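Local coordinates for DegV family protein (Streptococcus agalactiae, PDB 3LUP) that binds a fatty acid, held here as elaidic acid, and may serve in lipid transport or fatty acid metabolism, at residues Lys5-Thr10 against Glu82-Val87; His86-Phe91 against Val146-Ile151; Ala14-Ala19 against Asn129-Ala134. All blocks are in the same frame, centred on the assembly; numbering follows the deposited sequence.

Contact 1. Residues Lys5-Thr10 against Glu82-Val87; sequences KLALIT and EGYTHV
Lys5 O takes two backbone donors from the facing segment, Thr85 N and His86 N, at the point where strands 6-11 and 86-89 come together as neighbours in a four-stranded parallel sheet. The two donors approach differently: Thr85 N lies in the carbonyl plane on a lone pair, whereas His86 N, 3.2 Å from Lys5 O, stands 44° out of that plane. Lys5 N gives its hydrogen to Thr85 OG1 over 2.8 Å, so both backbone polar atoms of Lys5 are engaged by the opposite segment. Thr85 OG1 also shares a hydrogen bond with His86 ND1 beside it. Two residues on, Ala7 N bonds to His86 O at 2.9 Å, and the bridges Leu6-His86 and Ala7-Val87 set the parallel register.

Beyond the backbone, Lys5 CG is anti to the backbone N (chi1 180°), and bends at chi2 and chi4 carry the chain across one face of the Tyr84 ring. Lys5 CE stands almost over the centroid of the Tyr84 ring, 4.0 Å away and 4° off the normal, a CH-pi contact; NZ adds a cation-pi contact. Tyr84 OH is hydrogen-bonded to Asp25 and Tyr27, which fixes the far end of the ring. Gly83, just upstream, has positive phi in a Schellman motif ending helix 69-81, whose Leu79 packs on Ala7 and Tyr84. On the sheet face carrying Ala7 and Val87, Ala7 CB approaches the ring obliquely, 3.4 Å from Tyr84 CD1. Farther along that face Ile9 CD1 touches Val87 CG1 at 3.3 Å.

Contact 2. Residues His86-Phe91 against Val146-Ile151; sequences HVLGLF and VIVNKI
Leu90 CD2 meets Ile151 CG2 at 4.0 Å, the nearest approach between 86-91 and 146-151, where a helix is laid over the parallel sheet in an alpha/beta layer packing. The evidence for the layering is the axis geometry: strand 86-89 and helix 146-151 run 10.6 Å apart at closest approach, with N-to-C directions only 9° from parallel. No hydrogen bond crosses the interface; apolar branches alone bridge it.

Leu88 makes the wider set of contacts by dividing its two methyls between helix residues. Leu88 CD1 goes to Val148 CG2 at 4.3 Å, while Leu88 CD2 lies 4.4 Å from Ile147 CG2. Ile147 and Ile151 are one helical turn apart, and the backbone bond from Ile151 N to Ile147 O, 2.8 Å long, holds that spacing. Ile151 has CG1 anti to the carbonyl carbon (chi1 -68°), which places CG2 anti to the backbone N and lets this short branch meet Leu90. The two side chains pass each other at a slant.

In the next shell, helix 124-138 lies against the same leucines: Ala134 touches Leu88, and Leu130 touches Leu90. Strand 114-116 borders the site, its Ala116 touching both Leu88 and Val148. Polar bonds hold the backbone at Leu90, whose O accepts from Gln127 NE2 and is hydrogen-bonded to Thr10 OG1. With four of the five touching residues buried, the interface is interior; Leu88 CD2 also lies 4.5 Å from Ile151 CG1.

Contact 3. Residues Ala14-Ala19 against Asn129-Ala134; sequences AYLPEA and NLVRNA
Arg132 and Pro17 meet because the arginine chain folds back on itself: CG is anti to the backbone N (chi1 -167°), then bends at chi2 (-87°) and chi3 turn one face of the guanidinium toward Pro17 CG. Pro17 CG consequently touches the arginine at two levels. It lies 3.8 Å from Arg132 CB at the root of the side chain, and 4.1 Å above the guanidinium plane, over one face and displaced toward its rim. The same proline carbon, Pro17 CG, is 3.6 Å from Asn129 ND2, so it touches two side chains from neighbouring turns of the helix. Although the CB of Asn129 points away from the loop, its amide end returns toward Pro17.

The arrangement joins two elements of the domain built on the parallel sheet: residues 14-19, in the connection from strand 6-11 to strand 26-29, and helix 124-138, which packs on that sheet, Val131 resting on Leu8 of strand 6-11. Leu16 supplies the apolar part of the junction. Leu16 CD2 rests on the branch point of Val131, 4.1 Å from Val131 CB.

Several bonds restrain the arginine's orientation. Arg132 NE donates to Asn133 OD1 at 3.0 Å with an N-H...O angle of 161°, and the acceptor is near the guanidinium plane; a second bond, from NH1, is weak. Arg132 NH1 also forms a salt bridge with Asp231, on strand 230-236 of the six-stranded sheet. Near Leu16, the side chain of Tyr15 is about 9 Å from the bound elaidic acid.

How the contacts relate
From the N terminus, strand 6-11 comes first, followed by the loop holding residues 14-19. Contact 1 closes the chain back on that strand when 82-87 arrives after helix 69-81, and strand 86-89 leads directly into contact 2. Contact 3 closes next, as helix 124-138 reaches the early loop, and contact 2 closes last, at helix 144-155; the span of contact 3 crosses those of contacts 1 and 2. Contacts 1 and 2 share His86 and Val87, and probable backbone hydrogen bonds from Leu88 N to Ala7 O and from Leu90 N to Ile9 O continue the pairing. Helix 124-138 links all three: Leu8 packs on Ala134, and Ile151 on Leu130.

Contact 1. Residues Lys5-Thr10 against Glu82-Val87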
ATOM      1  N   LYS A   5      11.840 -13.639  19.394  1.00 31.30           N
ATOM      2  CA  LYS A   5      10.446 -13.219  19.489  1.00 30.56           C
ATOM      3  C   LYS A   5      10.318 -11.962  18.644  1.00 30.21           C
ATOM      4  O   LYS A   5      10.826 -10.892  19.003  1.00 29.51           O
ATOM      5  CB  LYS A   5      10.028 -12.980  20.941  1.00 30.77           C
ATOM      6  CG  LYS A   5       8.578 -12.535  21.126  1.00 31.17           C
ATOM      7  CD  LYS A   5       8.031 -13.023  22.456  1.00 32.89           C
ATOM      8  CE  LYS A   5       6.934 -12.129  23.010  1.00 33.23           C
ATOM      9  NZ  LYS A   5       7.522 -11.105  23.927  1.00 32.40           N
ATOM     10  N   LEU A   6       9.663 -12.123  17.498  1.00 29.87           N
ATOM     11  CA  LEU A   6       9.675 -11.119  16.446  1.00 29.89           C
ATOM     12  C   LEU A   6       8.362 -10.350  16.411  1.00 30.36           C
ATOM     13  O   LEU A   6       7.281 -10.954  16.459  1.00 30.83           O
ATOM     14  CB  LEU A   6       9.921 -11.787  15.095  1.00 29.55           C
ATOM     15  CG  LEU A   6       9.737 -10.956  13.819  1.00 29.15           C
ATOM     16  CD1 LEU A   6      10.865  -9.921  13.674  1.00 28.63           C
ATOM     17  CD2 LEU A   6       9.663 -11.860  12.598  1.00 27.28           C
ATOM     18  N   ALA A   7       8.454  -9.021  16.348  1.00 30.25           N
ATOM     19  CA  ALA A   7       7.268  -8.198  16.231  1.00 30.23           C
ATOM     20  C   ALA A   7       7.145  -7.686  14.809  1.00 30.77           C
ATOM     21  O   ALA A   7       8.160  -7.441  14.124  1.00 30.78           O
ATOM     22  CB  ALA A   7       7.318  -7.062  17.189  1.00 29.96           C
ATOM     23  N   LEU A   8       5.905  -7.526  14.364  1.00 30.92           N
ATOM     24  CA  LEU A   8       5.664  -6.904  13.083  1.00 31.80           C
ATOM     25  C   LEU A   8       4.920  -5.590  13.173  1.00 32.13           C
ATOM     26  O   LEU A   8       3.813  -5.517  13.719  1.00 31.97           O
ATOM     27  CB  LEU A   8       4.991  -7.868  12.096  1.00 31.92           C
ATOM     28  CG  LEU A   8       6.099  -8.415  11.200  1.00 32.44           C
ATOM     29  CD1 LEU A   8       6.520  -9.792  11.668  1.00 31.97           C
ATOM     30  CD2 LEU A   8       5.720  -8.406   9.733  1.00 32.12           C
ATOM     31  N   ILE A   9       5.551  -4.544  12.644  1.00 32.45           N
ATOM     32  CA  ILE A   9       4.910  -3.235  12.628  1.00 33.02           C
ATOM     33  C   ILE A   9       4.624  -2.750  11.205  1.00 33.05           C
ATOM     34  O   ILE A   9       5.458  -2.875  10.280  1.00 32.37           O
ATOM     35  CB  ILE A   9       5.685  -2.161  13.444  1.00 33.08           C
ATOM     36  CG1 ILE A   9       5.834  -2.582  14.901  1.00 34.40           C
ATOM     37  CG2 ILE A   9       4.932  -0.855  13.468  1.00 32.79           C
ATOM     38  CD1 ILE A   9       7.019  -3.449  15.183  1.00 36.96           C
ATOM     39  N   THR A  10       3.417  -2.211  11.062  1.00 32.92           N
ATOM     40  CA  THR A  10       2.941  -1.678   9.809  1.00 33.06           C
ATOM     41  C   THR A  10       2.034  -0.494  10.087  1.00 32.89           C
ATOM     42  O   THR A  10       1.887  -0.095  11.230  1.00 32.92           O
ATOM     43  CB  THR A  10       2.208  -2.756   8.979  1.00 33.08           C
ATOM     44  OG1 THR A  10       1.845  -2.197   7.706  1.00 33.94           O
ATOM     45  CG2 THR A  10       0.969  -3.262   9.702  1.00 32.22           C
ATOM     46  N   GLU A  82       8.171  -5.998  26.586  1.00 34.36           N
ATOM     47  CA  GLU A  82       7.235  -7.094  26.455  1.00 33.80           C
ATOM     48  C   GLU A  82       7.997  -8.391  26.099  1.00 33.19           C
ATOM     49  O   GLU A  82       7.384  -9.463  25.963  1.00 33.12           O
ATOM     50  CB  GLU A  82       6.146  -6.735  25.434  1.00 33.94           C
ATOM     51  CG  GLU A  82       4.753  -6.856  26.002  1.00 36.01           C
ATOM     52  CD  GLU A  82       3.733  -5.903  25.379  1.00 40.20           C
ATOM     53  OE1 GLU A  82       3.637  -5.827  24.123  1.00 41.74           O
ATOM     54  OE2 GLU A  82       3.002  -5.244  26.164  1.00 40.84           O
ATOM     55  N   GLY A  83       9.328  -8.288  25.968  1.00 32.20           N
ATOM     56  CA  GLY A  83      10.197  -9.437  25.685  1.00 31.03           C
ATOM     57  C   GLY A  83      10.526  -9.779  24.229  1.00 30.90           C
ATOM     58  O   GLY A  83      11.214 -10.771  23.967  1.00 30.96           O
ATOM     59  N   TYR A  84      10.056  -8.980  23.271  1.00 30.30           N
ATOM     60  CA  TYR A  84      10.397  -9.201  21.863  1.00 30.05           C
ATOM     61  C   TYR A  84      11.886  -8.996  21.600  1.00 30.27           C
ATOM     62  O   TYR A  84      12.500  -8.121  22.200  1.00 30.63           O
ATOM     63  CB  TYR A  84       9.615  -8.253  20.971  1.00 29.78           C
ATOM     64  CG  TYR A  84       8.152  -8.573  20.814  1.00 29.59           C
ATOM     65  CD1 TYR A  84       7.705  -9.346  19.744  1.00 28.69           C
ATOM     66  CD2 TYR A  84       7.205  -8.081  21.726  1.00 29.21           C
ATOM     67  CE1 TYR A  84       6.351  -9.627  19.581  1.00 29.43           C
ATOM     68  CE2 TYR A  84       5.852  -8.358  21.581  1.00 28.17           C
ATOM     69  CZ  TYR A  84       5.435  -9.129  20.507  1.00 29.29           C
ATOM     70  OH  TYR A  84       4.102  -9.407  20.345  1.00 29.66           O
ATOM     71  N   THR A  85      12.463  -9.780  20.691  1.00 30.40           N
ATOM     72  CA  THR A  85      13.903  -9.684  20.398  1.00 30.24           C
ATOM     73  C   THR A  85      14.212  -9.018  19.063  1.00 30.48           C
ATOM     74  O   THR A  85      15.230  -8.344  18.928  1.00 30.86           O
ATOM     75  CB  THR A  85      14.581 -11.059  20.407  1.00 30.15           C
ATOM     76  OG1 THR A  85      14.058 -11.854  19.334  1.00 29.47           O
ATOM     77  CG2 THR A  85      14.341 -11.756  21.732  1.00 29.63           C
ATOM     78  N   HIS A  86      13.347  -9.228  18.077  1.00 30.54           N
ATOM     79  CA  HIS A  86      13.534  -8.654  16.760  1.00 30.52           C
ATOM     80  C   HIS A  86      12.288  -7.911  16.334  1.00 31.23           C
ATOM     81  O   HIS A  86      11.174  -8.208  16.802  1.00 31.16           O
ATOM     82  CB  HIS A  86      13.820  -9.733  15.732  1.00 30.41           C
ATOM     83  CG  HIS A  86      15.079 -10.507  15.982  1.00 30.08           C
ATOM     84  ND1 HIS A  86      15.179 -11.470  16.961  1.00 29.22           N
ATOM     85  CD2 HIS A  86      16.281 -10.478  15.361  1.00 29.32           C
ATOM     86  CE1 HIS A  86      16.393 -11.991  16.939  1.00 29.46           C
ATOM     87  NE2 HIS A  86      17.082 -11.404  15.980  1.00 28.94           N
ATOM     88  N   VAL A  87      12.483  -6.950  15.430  1.00 31.51           N
ATOM     89  CA  VAL A  87      11.389  -6.158  14.878  1.00 31.56           C
ATOM     90  C   VAL A  87      11.539  -5.994  13.360  1.00 31.61           C
ATOM     91  O   VAL A  87      12.611  -5.605  12.870  1.00 31.51           O
ATOM     92  CB  VAL A  87      11.323  -4.760  15.553  1.00 31.77           C
ATOM     93  CG1 VAL A  87      10.256  -3.882  14.899  1.00 30.89           C
ATOM     94  CG2 VAL A  87      11.069  -4.885  17.055  1.00 31.44           C
TER

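Contact 2. Residues His86-Phe91 against Val146-Ile151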
ATOM      1  N   HIS A  86      13.347  -9.228  18.077  1.00 30.54           N
ATOM      2  CA  HIS A  86      13.534  -8.654  16.760  1.00 30.52           C
ATOM      3  C   HIS A  86      12.288  -7.911  16.334  1.00 31.23           C
ATOM      4  O   HIS A  86      11.174  -8.208  16.802  1.00 31.16           O
ATOM      5  CB  HIS A  86      13.820  -9.733  15.732  1.00 30.41           C
ATOM      6  CG  HIS A  86      15.079 -10.507  15.982  1.00 30.08           C
ATOM      7  ND1 HIS A  86      15.179 -11.470  16.961  1.00 29.22           N
ATOM      8  CD2 HIS A  86      16.281 -10.478  15.361  1.00 29.32           C
ATOM      9  CE1 HIS A  86      16.393 -11.991  16.939  1.00 29.46           C
ATOM     10  NE2 HIS A  86      17.082 -11.404  15.980  1.00 28.94           N
ATOM     11  N   VAL A  87      12.483  -6.950  15.430  1.00 31.51           N
ATOM     12  CA  VAL A  87      11.389  -6.158  14.878  1.00 31.56           C
ATOM     13  C   VAL A  87      11.539  -5.994  13.360  1.00 31.61           C
ATOM     14  O   VAL A  87      12.611  -5.605  12.870  1.00 31.51           O
ATOM     15  CB  VAL A  87      11.323  -4.760  15.553  1.00 31.77           C
ATOM     16  CG1 VAL A  87      10.256  -3.882  14.899  1.00 30.89           C
ATOM     17  CG2 VAL A  87      11.069  -4.885  17.055  1.00 31.44           C
ATOM     18  N   LEU A  88      10.460  -6.284  12.626  1.00 31.41           N
ATOM     19  CA  LEU A  88      10.378  -5.940  11.196  1.00 31.01           C
ATOM     20  C   LEU A  88       9.274  -4.916  10.922  1.00 31.26           C
ATOM     21  O   LEU A  88       8.083  -5.187  11.126  1.00 31.09           O
ATOM     22  CB  LEU A  88      10.183  -7.192  10.343  1.00 30.66           C
ATOM     23  CG  LEU A  88      10.294  -7.055   8.822  1.00 30.12           C
ATOM     24  CD1 LEU A  88      11.641  -6.518   8.393  1.00 29.04           C
ATOM     25  CD2 LEU A  88      10.050  -8.409   8.190  1.00 29.59           C
ATOM     26  N   GLY A  89       9.688  -3.726  10.492  1.00 31.67           N
ATOM     27  CA  GLY A  89       8.758  -2.637  10.195  1.00 31.76           C
ATOM     28  C   GLY A  89       8.553  -2.542   8.697  1.00 32.23           C
ATOM     29  O   GLY A  89       9.506  -2.265   7.947  1.00 32.02           O
ATOM     30  N   LEU A  90       7.313  -2.801   8.272  1.00 32.32           N
ATOM     31  CA  LEU A  90       6.910  -2.782   6.852  1.00 32.41           C
ATOM     32  C   LEU A  90       5.838  -1.711   6.583  1.00 32.40           C
ATOM     33  O   LEU A  90       4.626  -1.967   6.641  1.00 31.20           O
ATOM     34  CB  LEU A  90       6.419  -4.160   6.408  1.00 32.35           C
ATOM     35  CG  LEU A  90       7.435  -5.300   6.375  1.00 32.86           C
ATOM     36  CD1 LEU A  90       6.728  -6.598   6.012  1.00 33.68           C
ATOM     37  CD2 LEU A  90       8.561  -5.011   5.399  1.00 32.58           C
ATOM     38  N   PHE A  91       6.316  -0.504   6.299  1.00 33.00           N
ATOM     39  CA  PHE A  91       5.453   0.649   6.160  1.00 33.77           C
ATOM     40  C   PHE A  91       5.312   1.094   4.708  1.00 34.56           C
ATOM     41  O   PHE A  91       6.073   0.662   3.824  1.00 34.52           O
ATOM     42  CB  PHE A  91       5.986   1.809   7.001  1.00 33.70           C
ATOM     43  CG  PHE A  91       6.269   1.441   8.426  1.00 33.74           C
ATOM     44  CD1 PHE A  91       5.221   1.258   9.329  1.00 33.35           C
ATOM     45  CD2 PHE A  91       7.582   1.273   8.861  1.00 32.52           C
ATOM     46  CE1 PHE A  91       5.473   0.898  10.640  1.00 33.83           C
ATOM     47  CE2 PHE A  91       7.854   0.930  10.166  1.00 33.75           C
ATOM     48  CZ  PHE A  91       6.796   0.733  11.069  1.00 34.77           C
ATOM     49  N   VAL A 146      17.603 -13.892   7.161  1.00 34.98           N
ATOM     50  CA  VAL A 146      17.019 -14.649   6.069  1.00 34.23           C
ATOM     51  C   VAL A 146      15.589 -14.169   5.759  1.00 33.82           C
ATOM     52  O   VAL A 146      15.221 -14.008   4.591  1.00 34.22           O
ATOM     53  CB  VAL A 146      17.058 -16.174   6.361  1.00 34.20           C
ATOM     54  CG1 VAL A 146      16.550 -16.985   5.170  1.00 33.83           C
ATOM     55  CG2 VAL A 146      18.473 -16.608   6.712  1.00 34.41           C
ATOM     56  N   ILE A 147      14.786 -13.936   6.790  1.00 32.80           N
ATOM     57  CA  ILE A 147      13.446 -13.424   6.580  1.00 31.84           C
ATOM     58  C   ILE A 147      13.551 -12.092   5.860  1.00 31.62           C
ATOM     59  O   ILE A 147      13.005 -11.942   4.772  1.00 31.88           O
ATOM     60  CB  ILE A 147      12.663 -13.306   7.900  1.00 31.90           C
ATOM     61  CG1 ILE A 147      12.450 -14.711   8.489  1.00 31.69           C
ATOM     62  CG2 ILE A 147      11.336 -12.585   7.676  1.00 31.50           C
ATOM     63  CD1 ILE A 147      11.633 -14.770   9.759  1.00 30.61           C
ATOM     64  N   VAL A 148      14.293 -11.155   6.454  1.00 31.38           N
ATOM     65  CA  VAL A 148      14.575  -9.820   5.881  1.00 31.15           C
ATOM     66  C   VAL A 148      15.018  -9.903   4.419  1.00 31.22           C
ATOM     67  O   VAL A 148      14.661  -9.068   3.563  1.00 30.77           O
ATOM     68  CB  VAL A 148      15.699  -9.106   6.681  1.00 30.99           C
ATOM     69  CG1 VAL A 148      16.100  -7.798   6.020  1.00 31.25           C
ATOM     70  CG2 VAL A 148      15.266  -8.848   8.093  1.00 30.91           C
ATOM     71  N   ASN A 149      15.830 -10.918   4.166  1.00 31.24           N
ATOM     72  CA  ASN A 149      16.326 -11.214   2.850  1.00 31.14           C
ATOM     73  C   ASN A 149      15.191 -11.586   1.898  1.00 30.78           C
ATOM     74  O   ASN A 149      15.032 -10.974   0.836  1.00 30.49           O
ATOM     75  CB  ASN A 149      17.282 -12.369   2.977  1.00 31.27           C
ATOM     76  CG  ASN A 149      18.579 -12.088   2.348  1.00 32.53           C
ATOM     77  OD1 ASN A 149      18.744 -12.300   1.141  1.00 34.06           O
ATOM     78  ND2 ASN A 149      19.540 -11.613   3.149  1.00 32.57           N
ATOM     79  N   LYS A 150      14.410 -12.590   2.299  1.00 30.40           N
ATOM     80  CA  LYS A 150      13.278 -13.079   1.521  1.00 30.21           C
ATOM     81  C   LYS A 150      12.284 -11.955   1.264  1.00 30.39           C
ATOM     82  O   LYS A 150      11.728 -11.854   0.169  1.00 30.57           O
ATOM     83  CB  LYS A 150      12.595 -14.238   2.244  1.00 29.82           C
ATOM     84  CG  LYS A 150      11.597 -15.018   1.396  1.00 29.97           C
ATOM     85  CD  LYS A 150      11.345 -16.412   1.997  1.00 30.89           C
ATOM     86  CE  LYS A 150      10.105 -17.102   1.422  1.00 30.09           C
ATOM     87  NZ  LYS A 150      10.370 -17.870   0.184  1.00 29.05           N
ATOM     88  N   ILE A 151      12.077 -11.099   2.260  1.00 30.22           N
ATOM     89  CA  ILE A 151      11.141 -10.013   2.099  1.00 30.44           C
ATOM     90  C   ILE A 151      11.660  -8.937   1.137  1.00 31.32           C
ATOM     91  O   ILE A 151      10.903  -8.460   0.298  1.00 32.31           O
ATOM     92  CB  ILE A 151      10.704  -9.422   3.445  1.00 30.28           C
ATOM     93  CG1 ILE A 151       9.851 -10.433   4.230  1.00 29.02           C
ATOM     94  CG2 ILE A 151       9.932  -8.127   3.230  1.00 29.89           C
ATOM     95  CD1 ILE A 151       8.420 -10.600   3.731  1.00 26.80           C
TER

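Contact 3. Residues Ala14-Ala19 against Asn129-Ala134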
ATOM      1  N   ALA A  14      -1.605  -0.474   4.838  1.00 33.71           N
ATOM      2  CA  ALA A  14      -1.451  -1.881   4.447  1.00 33.54           C
ATOM      3  C   ALA A  14      -2.798  -2.576   4.512  1.00 33.22           C
ATOM      4  O   ALA A  14      -3.540  -2.403   5.476  1.00 33.95           O
ATOM      5  CB  ALA A  14      -0.479  -2.566   5.359  1.00 33.22           C
ATOM      6  N   TYR A  15      -3.136  -3.344   3.490  1.00 32.78           N
ATOM      7  CA  TYR A  15      -4.361  -4.114   3.553  1.00 32.70           C
ATOM      8  C   TYR A  15      -4.026  -5.515   4.015  1.00 32.97           C
ATOM      9  O   TYR A  15      -3.418  -6.301   3.283  1.00 32.64           O
ATOM     10  CB  TYR A  15      -5.093  -4.122   2.220  1.00 32.38           C
ATOM     11  CG  TYR A  15      -6.436  -4.788   2.315  1.00 33.32           C
ATOM     12  CD1 TYR A  15      -7.598  -4.035   2.436  1.00 34.27           C
ATOM     13  CD2 TYR A  15      -6.551  -6.182   2.304  1.00 33.50           C
ATOM     14  CE1 TYR A  15      -8.843  -4.652   2.542  1.00 33.89           C
ATOM     15  CE2 TYR A  15      -7.779  -6.799   2.409  1.00 33.22           C
ATOM     16  CZ  TYR A  15      -8.921  -6.028   2.525  1.00 33.85           C
ATOM     17  OH  TYR A  15     -10.149  -6.633   2.620  1.00 35.50           O
ATOM     18  N   LEU A  16      -4.425  -5.809   5.247  1.00 34.05           N
ATOM     19  CA  LEU A  16      -4.030  -7.043   5.936  1.00 35.12           C
ATOM     20  C   LEU A  16      -4.952  -8.223   5.637  1.00 35.95           C
ATOM     21  O   LEU A  16      -6.172  -8.117   5.830  1.00 35.69           O
ATOM     22  CB  LEU A  16      -3.943  -6.819   7.448  1.00 34.65           C
ATOM     23  CG  LEU A  16      -2.848  -5.865   7.936  1.00 35.50           C
ATOM     24  CD1 LEU A  16      -2.919  -5.694   9.445  1.00 34.74           C
ATOM     25  CD2 LEU A  16      -1.425  -6.294   7.501  1.00 36.27           C
ATOM     26  N   PRO A  17      -4.364  -9.351   5.172  1.00 37.01           N
ATOM     27  CA  PRO A  17      -5.127 -10.592   4.952  1.00 38.13           C
ATOM     28  C   PRO A  17      -6.004 -10.923   6.167  1.00 39.41           C
ATOM     29  O   PRO A  17      -5.700 -10.491   7.279  1.00 39.82           O
ATOM     30  CB  PRO A  17      -4.028 -11.655   4.763  1.00 37.94           C
ATOM     31  CG  PRO A  17      -2.834 -10.892   4.274  1.00 37.18           C
ATOM     32  CD  PRO A  17      -2.926  -9.508   4.849  1.00 36.50           C
ATOM     33  N   GLU A  18      -7.086 -11.664   5.965  1.00 41.02           N
ATOM     34  CA  GLU A  18      -8.000 -11.975   7.076  1.00 42.85           C
ATOM     35  C   GLU A  18      -7.300 -12.716   8.244  1.00 43.67           C
ATOM     36  O   GLU A  18      -7.493 -12.365   9.423  1.00 43.63           O
ATOM     37  CB  GLU A  18      -9.275 -12.753   6.567  1.00 42.72           C
ATOM     38  N   ALA A  19      -6.468 -13.703   7.892  1.00 44.87           N
ATOM     39  CA  ALA A  19      -5.762 -14.573   8.862  1.00 45.96           C
ATOM     40  C   ALA A  19      -4.777 -13.837   9.775  1.00 46.49           C
ATOM     41  O   ALA A  19      -4.545 -14.261  10.911  1.00 46.93           O
ATOM     42  CB  ALA A  19      -5.043 -15.721   8.129  1.00 46.04           C
ATOM     43  N   ASN A 129       0.315  -8.322   2.464  1.00 30.67           N
ATOM     44  CA  ASN A 129       0.885  -9.617   2.097  1.00 30.89           C
ATOM     45  C   ASN A 129       2.319  -9.800   2.592  1.00 30.62           C
ATOM     46  O   ASN A 129       2.668 -10.879   3.027  1.00 30.26           O
ATOM     47  CB  ASN A 129       0.842  -9.813   0.585  1.00 31.49           C
ATOM     48  CG  ASN A 129      -0.576 -10.065   0.049  1.00 32.65           C
ATOM     49  OD1 ASN A 129      -0.784 -10.029  -1.165  1.00 34.56           O
ATOM     50  ND2 ASN A 129      -1.539 -10.336   0.940  1.00 32.47           N
ATOM     51  N   LEU A 130       3.132  -8.743   2.546  1.00 30.49           N
ATOM     52  CA  LEU A 130       4.491  -8.810   3.089  1.00 30.54           C
ATOM     53  C   LEU A 130       4.506  -9.139   4.571  1.00 30.47           C
ATOM     54  O   LEU A 130       5.308  -9.943   5.029  1.00 30.32           O
ATOM     55  CB  LEU A 130       5.266  -7.515   2.839  1.00 30.41           C
ATOM     56  CG  LEU A 130       5.724  -7.298   1.396  1.00 30.64           C
ATOM     57  CD1 LEU A 130       6.313  -5.897   1.247  1.00 29.84           C
ATOM     58  CD2 LEU A 130       6.701  -8.371   0.927  1.00 28.26           C
ATOM     59  N   VAL A 131       3.616  -8.497   5.313  1.00 30.73           N
ATOM     60  CA  VAL A 131       3.470  -8.748   6.734  1.00 30.88           C
ATOM     61  C   VAL A 131       3.148 -10.222   6.949  1.00 31.45           C
ATOM     62  O   VAL A 131       3.892 -10.934   7.621  1.00 31.88           O
ATOM     63  CB  VAL A 131       2.368  -7.841   7.335  1.00 31.14           C
ATOM     64  CG1 VAL A 131       2.059  -8.215   8.776  1.00 29.80           C
ATOM     65  CG2 VAL A 131       2.764  -6.357   7.206  1.00 30.52           C
ATOM     66  N   ARG A 132       2.054 -10.673   6.345  1.00 31.82           N
ATOM     67  CA  ARG A 132       1.670 -12.072   6.347  1.00 32.10           C
ATOM     68  C   ARG A 132       2.823 -13.018   5.957  1.00 32.52           C
ATOM     69  O   ARG A 132       3.053 -14.018   6.633  1.00 32.92           O
ATOM     70  CB  ARG A 132       0.475 -12.248   5.414  1.00 31.97           C
ATOM     71  CG  ARG A 132      -0.253 -13.563   5.520  1.00 32.37           C
ATOM     72  CD  ARG A 132       0.360 -14.635   4.640  1.00 33.89           C
ATOM     73  NE  ARG A 132       0.581 -14.154   3.279  1.00 34.50           N
ATOM     74  CZ  ARG A 132      -0.354 -14.110   2.335  1.00 35.21           C
ATOM     75  NH1 ARG A 132      -0.044 -13.662   1.122  1.00 36.48           N
ATOM     76  NH2 ARG A 132      -1.596 -14.507   2.595  1.00 34.79           N
ATOM     77  N   ASN A 133       3.530 -12.715   4.872  1.00 33.03           N
ATOM     78  CA  ASN A 133       4.660 -13.537   4.428  1.00 33.77           C
ATOM     79  C   ASN A 133       5.729 -13.667   5.498  1.00 34.77           C
ATOM     80  O   ASN A 133       6.187 -14.773   5.799  1.00 34.65           O
ATOM     81  CB  ASN A 133       5.280 -13.002   3.129  1.00 33.09           C
ATOM     82  CG  ASN A 133       4.365 -13.166   1.944  1.00 32.59           C
ATOM     83  OD1 ASN A 133       3.247 -13.655   2.084  1.00 32.78           O
ATOM     84  ND2 ASN A 133       4.819 -12.744   0.770  1.00 30.66           N
ATOM     85  N   ALA A 134       6.110 -12.536   6.081  1.00 36.10           N
ATOM     86  CA  ALA A 134       7.148 -12.520   7.093  1.00 37.88           C
ATOM     87  C   ALA A 134       6.722 -13.372   8.281  1.00 39.30           C
ATOM     88  O   ALA A 134       7.547 -14.026   8.913  1.00 39.36           O
ATOM     89  CB  ALA A 134       7.447 -11.101   7.531  1.00 37.77           C
TER